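Local coordinates for 3-hydroxyisobutyrate dehydrogenase family protein (Geobacter sulfurreducens, PDB 3PDU) that binds NADP+ and probably reduces succinic semialdehyde to gamma-hydroxybutyrate, as a member of the beta-hydroxyacid dehydrogenase family, at residues A[58-72]-A[89-101]. Numbering follows the deposited sequence.
With NAP (NADP nicotinamide-adenine-dinucleotide phosphate), chain I.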
# COMPACT_ATOMS: atom_id res chain seq x y z
N CYS A 58 -47.21 8.55 4.36
CA CYS A 58 -46.50 9.24 5.44
C CYS A 58 -45.94 10.60 5.01
O CYS A 58 -45.41 10.74 3.91
CB CYS A 58 -45.37 8.36 5.96
SG CYS A 58 -45.95 6.83 6.70
N ASP A 59 -46.04 11.59 5.89
CA ASP A 59 -45.55 12.93 5.56
C ASP A 59 -44.04 12.96 5.39
O ASP A 59 -43.52 13.71 4.57
CB ASP A 59 -45.97 13.94 6.63
CG ASP A 59 -47.47 14.11 6.71
OD1 ASP A 59 -48.09 14.45 5.68
OD2 ASP A 59 -48.02 13.87 7.80
N ILE A 60 -43.35 12.16 6.19
CA ILE A 60 -41.89 12.11 6.13
C ILE A 60 -41.45 10.68 6.30
O ILE A 60 -41.76 10.04 7.32
CB ILE A 60 -41.23 12.97 7.24
CG1 ILE A 60 -41.65 14.44 7.12
CG2 ILE A 60 -39.71 12.81 7.21
CD1 ILE A 60 -41.00 15.33 8.17
N THR A 61 -40.74 10.16 5.31
CA THR A 61 -40.24 8.80 5.37
C THR A 61 -38.73 8.81 5.41
O THR A 61 -38.07 9.46 4.59
CB THR A 61 -40.70 7.97 4.17
OG1 THR A 61 -42.13 7.84 4.21
CG2 THR A 61 -40.05 6.57 4.21
N ILE A 62 -38.19 8.08 6.38
CA ILE A 62 -36.75 7.94 6.56
C ILE A 62 -36.31 6.55 6.09
O ILE A 62 -37.05 5.58 6.26
CB ILE A 62 -36.41 8.10 8.04
CG1 ILE A 62 -36.66 9.54 8.49
CG2 ILE A 62 -34.97 7.69 8.32
CD1 ILE A 62 -36.47 9.73 10.00
N ALA A 63 -35.13 6.47 5.47
CA ALA A 63 -34.58 5.18 5.05
C ALA A 63 -33.20 4.95 5.67
O ALA A 63 -32.39 5.87 5.79
CB ALA A 63 -34.52 5.08 3.52
N MET A 64 -32.92 3.71 6.07
CA MET A 64 -31.62 3.40 6.65
C MET A 64 -31.16 2.06 6.08
O MET A 64 -31.34 1.02 6.70
CB MET A 64 -31.71 3.35 8.18
CG MET A 64 -30.36 3.33 8.89
SD MET A 64 -29.35 4.73 8.34
CE MET A 64 -28.08 4.77 9.59
N LEU A 65 -30.57 2.11 4.89
CA LEU A 65 -30.33 0.90 4.10
C LEU A 65 -28.84 0.61 3.96
O LEU A 65 -28.01 1.48 4.23
CB LEU A 65 -30.97 1.04 2.71
CG LEU A 65 -32.48 1.30 2.76
CD1 LEU A 65 -33.01 1.79 1.41
CD2 LEU A 65 -33.23 0.05 3.23
N ALA A 66 -28.50 -0.60 3.54
CA ALA A 66 -27.12 -1.08 3.56
C ALA A 66 -26.15 -0.24 2.74
O ALA A 66 -25.08 0.13 3.23
CB ALA A 66 -27.07 -2.54 3.09
N ASP A 67 -26.50 0.04 1.49
CA ASP A 67 -25.51 0.53 0.55
C ASP A 67 -26.16 1.16 -0.68
O ASP A 67 -27.39 1.16 -0.79
CB ASP A 67 -24.54 -0.60 0.17
CG ASP A 67 -25.23 -1.80 -0.49
OD1 ASP A 67 -26.43 -1.72 -0.83
OD2 ASP A 67 -24.56 -2.84 -0.66
N PRO A 68 -25.35 1.71 -1.60
CA PRO A 68 -25.96 2.33 -2.78
C PRO A 68 -26.89 1.40 -3.54
O PRO A 68 -27.93 1.85 -4.00
CB PRO A 68 -24.74 2.71 -3.63
CG PRO A 68 -23.68 2.99 -2.61
CD PRO A 68 -23.90 1.96 -1.53
N ALA A 69 -26.54 0.12 -3.68
CA ALA A 69 -27.41 -0.79 -4.41
C ALA A 69 -28.77 -0.90 -3.72
O ALA A 69 -29.82 -0.86 -4.38
CB ALA A 69 -26.76 -2.17 -4.55
N ALA A 70 -28.77 -1.06 -2.40
CA ALA A 70 -30.02 -1.13 -1.65
C ALA A 70 -30.83 0.16 -1.77
O ALA A 70 -32.05 0.12 -1.98
CB ALA A 70 -29.76 -1.45 -0.17
N ALA A 71 -30.15 1.29 -1.62
CA ALA A 71 -30.81 2.59 -1.68
C ALA A 71 -31.47 2.79 -3.04
O ALA A 71 -32.58 3.31 -3.14
CB ALA A 71 -29.82 3.72 -1.42
N ARG A 72 -30.77 2.42 -4.10
CA ARG A 72 -31.33 2.56 -5.43
C ARG A 72 -32.48 1.59 -5.69
O ARG A 72 -33.46 1.96 -6.32
CB ARG A 72 -30.25 2.37 -6.49
CG ARG A 72 -29.31 3.56 -6.62
CD ARG A 72 -28.16 3.23 -7.58
NE ARG A 72 -27.26 4.36 -7.75
CZ ARG A 72 -27.42 5.30 -8.68
NH1 ARG A 72 -28.47 5.24 -9.50
NH2 ARG A 72 -26.55 6.30 -8.79
N ARG A 89 -44.58 15.36 0.02
CA ARG A 89 -44.15 14.44 1.07
C ARG A 89 -42.63 14.26 1.01
O ARG A 89 -42.03 14.33 -0.07
CB ARG A 89 -44.89 13.11 0.97
CG ARG A 89 -46.39 13.24 1.21
CD ARG A 89 -47.07 11.90 1.23
NE ARG A 89 -47.09 11.27 -0.09
CZ ARG A 89 -47.91 11.62 -1.08
NH1 ARG A 89 -48.77 12.63 -0.91
NH2 ARG A 89 -47.87 10.99 -2.23
N GLY A 90 -42.01 14.03 2.16
CA GLY A 90 -40.56 14.01 2.22
C GLY A 90 -39.92 12.64 2.28
O GLY A 90 -40.48 11.70 2.86
N TYR A 91 -38.73 12.52 1.72
CA TYR A 91 -37.95 11.30 1.81
C TYR A 91 -36.57 11.68 2.32
O TYR A 91 -35.90 12.53 1.74
CB TYR A 91 -37.85 10.64 0.43
CG TYR A 91 -37.20 9.27 0.45
CD1 TYR A 91 -37.73 8.25 1.21
CD2 TYR A 91 -36.05 9.00 -0.30
CE1 TYR A 91 -37.16 7.00 1.24
CE2 TYR A 91 -35.46 7.73 -0.28
CZ TYR A 91 -36.03 6.74 0.50
OH TYR A 91 -35.47 5.48 0.55
N ILE A 92 -36.17 11.11 3.46
CA ILE A 92 -34.89 11.41 4.07
C ILE A 92 -34.06 10.14 4.08
O ILE A 92 -34.33 9.23 4.86
CB ILE A 92 -35.04 11.93 5.52
CG1 ILE A 92 -35.92 13.19 5.54
CG2 ILE A 92 -33.68 12.19 6.15
CD1 ILE A 92 -36.16 13.75 6.93
N ASP A 93 -33.07 10.07 3.21
CA ASP A 93 -32.27 8.85 3.13
C ASP A 93 -31.05 9.01 4.01
O ASP A 93 -30.18 9.86 3.76
CB ASP A 93 -31.88 8.55 1.67
CG ASP A 93 -31.40 7.10 1.47
OD1 ASP A 93 -31.17 6.40 2.48
OD2 ASP A 93 -31.25 6.67 0.31
N MET A 94 -31.00 8.22 5.07
CA MET A 94 -29.93 8.31 6.05
C MET A 94 -28.88 7.23 5.84
O MET A 94 -27.93 7.11 6.62
CB MET A 94 -30.51 8.27 7.46
CG MET A 94 -31.52 9.41 7.69
SD MET A 94 -32.15 9.55 9.38
CE MET A 94 -30.84 10.47 10.18
N SER A 95 -29.05 6.44 4.77
CA SER A 95 -28.10 5.41 4.38
C SER A 95 -26.74 6.02 4.01
O SER A 95 -26.70 7.12 3.45
CB SER A 95 -28.61 4.66 3.14
OG SER A 95 -29.95 4.22 3.29
N THR A 96 -25.65 5.32 4.28
CA THR A 96 -24.34 5.79 3.80
C THR A 96 -24.13 5.32 2.37
O THR A 96 -23.97 4.13 2.13
CB THR A 96 -23.18 5.31 4.70
OG1 THR A 96 -23.34 5.87 6.01
CG2 THR A 96 -21.81 5.77 4.13
N VAL A 97 -24.16 6.26 1.43
CA VAL A 97 -24.02 5.98 0.01
C VAL A 97 -23.10 7.04 -0.60
O VAL A 97 -22.69 7.99 0.07
CB VAL A 97 -25.41 6.02 -0.73
CG1 VAL A 97 -26.37 4.92 -0.20
CG2 VAL A 97 -26.05 7.40 -0.61
N ASP A 98 -22.77 6.88 -1.88
CA ASP A 98 -21.98 7.90 -2.58
C ASP A 98 -22.86 9.08 -2.98
O ASP A 98 -24.09 8.97 -3.03
CB ASP A 98 -21.36 7.30 -3.84
CG ASP A 98 -22.41 6.78 -4.80
OD1 ASP A 98 -23.01 5.71 -4.52
OD2 ASP A 98 -22.62 7.44 -5.83
N ASP A 99 -22.21 10.21 -3.30
CA ASP A 99 -22.90 11.43 -3.67
C ASP A 99 -23.63 11.32 -5.02
O ASP A 99 -24.61 12.01 -5.24
CB ASP A 99 -21.96 12.65 -3.67
CG ASP A 99 -20.69 12.44 -4.49
OD1 ASP A 99 -20.22 11.29 -4.62
OD2 ASP A 99 -20.14 13.44 -4.99
N GLU A 100 -23.16 10.45 -5.91
CA GLU A 100 -23.87 10.28 -7.18
C GLU A 100 -25.22 9.58 -6.97
O GLU A 100 -26.22 9.93 -7.61
CB GLU A 100 -22.99 9.57 -8.22
CG GLU A 100 -21.72 10.36 -8.53
CD GLU A 100 -21.04 9.97 -9.83
OE1 GLU A 100 -20.85 8.76 -10.08
OE2 GLU A 100 -20.67 10.88 -10.60
N THR A 101 -25.25 8.62 -6.06
CA THR A 101 -26.49 7.93 -5.70
C THR A 101 -27.50 8.86 -5.02
O THR A 101 -28.67 8.93 -5.42
CB THR A 101 -26.20 6.69 -4.81
OG1 THR A 101 -25.49 5.71 -5.58
CG2 THR A 101 -27.48 6.06 -4.26
PA NAP I . -27.55 -3.71 8.38
O1A NAP I . -26.74 -4.60 7.54
O2A NAP I . -27.82 -4.24 9.73
O5B NAP I . -28.91 -3.30 7.66
C5B NAP I . -29.03 -3.03 6.28
C4B NAP I . -30.50 -2.75 5.99
O4B NAP I . -30.66 -2.57 4.59
C3B NAP I . -31.42 -3.91 6.38
O3B NAP I . -32.68 -3.36 6.75
C2B NAP I . -31.59 -4.67 5.08
O2B NAP I . -32.79 -5.38 4.92
C1B NAP I . -31.59 -3.50 4.11
N9A NAP I . -31.25 -3.90 2.74
C8A NAP I . -30.06 -4.35 2.25
N7A NAP I . -30.22 -4.58 0.92
C5A NAP I . -31.48 -4.26 0.57
C6A NAP I . -32.15 -4.29 -0.65
N6A NAP I . -31.53 -4.68 -1.76
N1A NAP I . -33.47 -3.90 -0.68
C2A NAP I . -34.11 -3.47 0.47
N3A NAP I . -33.44 -3.45 1.67
C4A NAP I . -32.14 -3.84 1.71
O3 NAP I . -26.74 -2.32 8.41
PN NAP I . -26.72 -1.08 9.41
O1N NAP I . -25.53 -1.21 10.27
O2N NAP I . -28.09 -0.87 9.94
O5D NAP I . -26.39 0.05 8.31
C5D NAP I . -27.38 0.75 7.59
C4D NAP I . -26.68 1.96 6.97
O4D NAP I . -26.18 2.79 8.00
C3D NAP I . -25.46 1.53 6.16
O3D NAP I . -25.32 2.44 5.08
C2D NAP I . -24.29 1.72 7.11
O2D NAP I . -23.06 1.94 6.43
C1D NAP I . -24.79 2.96 7.84
N1N NAP I . -24.22 3.20 9.16
C2N NAP I . -24.01 2.18 10.04
C3N NAP I . -23.49 2.44 11.31
C7N NAP I . -23.27 1.33 12.32
O7N NAP I . -22.43 1.58 13.39
N7N NAP I . -23.85 0.13 12.18
C4N NAP I . -23.21 3.76 11.67
C5N NAP I . -23.45 4.80 10.78
C6N NAP I . -23.97 4.51 9.53
P2B NAP I . -32.87 -6.94 5.32
O1X NAP I . -33.96 -7.50 4.46
O2X NAP I . -31.53 -7.59 5.07
O3X NAP I . -33.20 -7.06 6.78
O HOH W 1 -42.96 10.02 2.84
O HOH W 2 -33.30 5.17 -0.96
O HOH W 3 -24.07 6.06 -8.25
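Ile60 to Ala63 and Gly90 to Asp93 pair as neighbouring parallel strands of the Rossmann-type NADP-binding domain, joined by a beta-alpha-beta crossover through helix 68-76. The ladder runs from Gly90 N to Asp59 O through to Met94 N on Ala63 O, its bonds nearly straight at the Asp59 end and more bent toward Ala63 and Met94. On one face of the sheet, Ile60 CG2 meets Ile92 CD1 at 3.7 Å, and Ile62 CG2 rests against Met94 SD. On the other, the Tyr91 side chain, its CG anti to the backbone N (chi1 -173°), extends along the neighbouring strand past Thr61 CG2 until OH comes to 3.1 Å from Ala63 CB.

Beyond the strands the two segments are held by side chains. Ser95 OG accepts a hydrogen bond from Leu65 N at 2.7 Å and donates one to the syn lone pair of Asp93 OD1, 2.6 Å away. That same oxygen receives Ser95 N from above the carboxylate plane, closing an Asx turn; Asp93 thus positions the serine that fixes the loop at the strand ends. Both strand ends contribute to the NADP pocket: Thr96 N donates to O3D of the nicotinamide ribose at 3.0 Å, Met64 CE touches the same sugar, and Ala70 CB, from the first turn of the helix, touches the adenine. Lys239 binds both Thr96 O and the cofactor.

Farther out, Pro68 and Ala71 pack against Val97 where the two helices begin; Asp67 and Asp98 N-cap these helices, accepting from Ala70 N and Thr101 N. A water in the plane of the Tyr91 ring accepts from Tyr91 OH and donates to Asp93 OD2 and Ala71 O. At the outer end of the extended chain, Arg72 NE donates to Thr101 OG1 at 3.1 Å, the hydroxyl oxygen lying 22° out of the guanidinium plane, and that hydroxyl donates in turn to Asp98 OD1 at 2.7 Å.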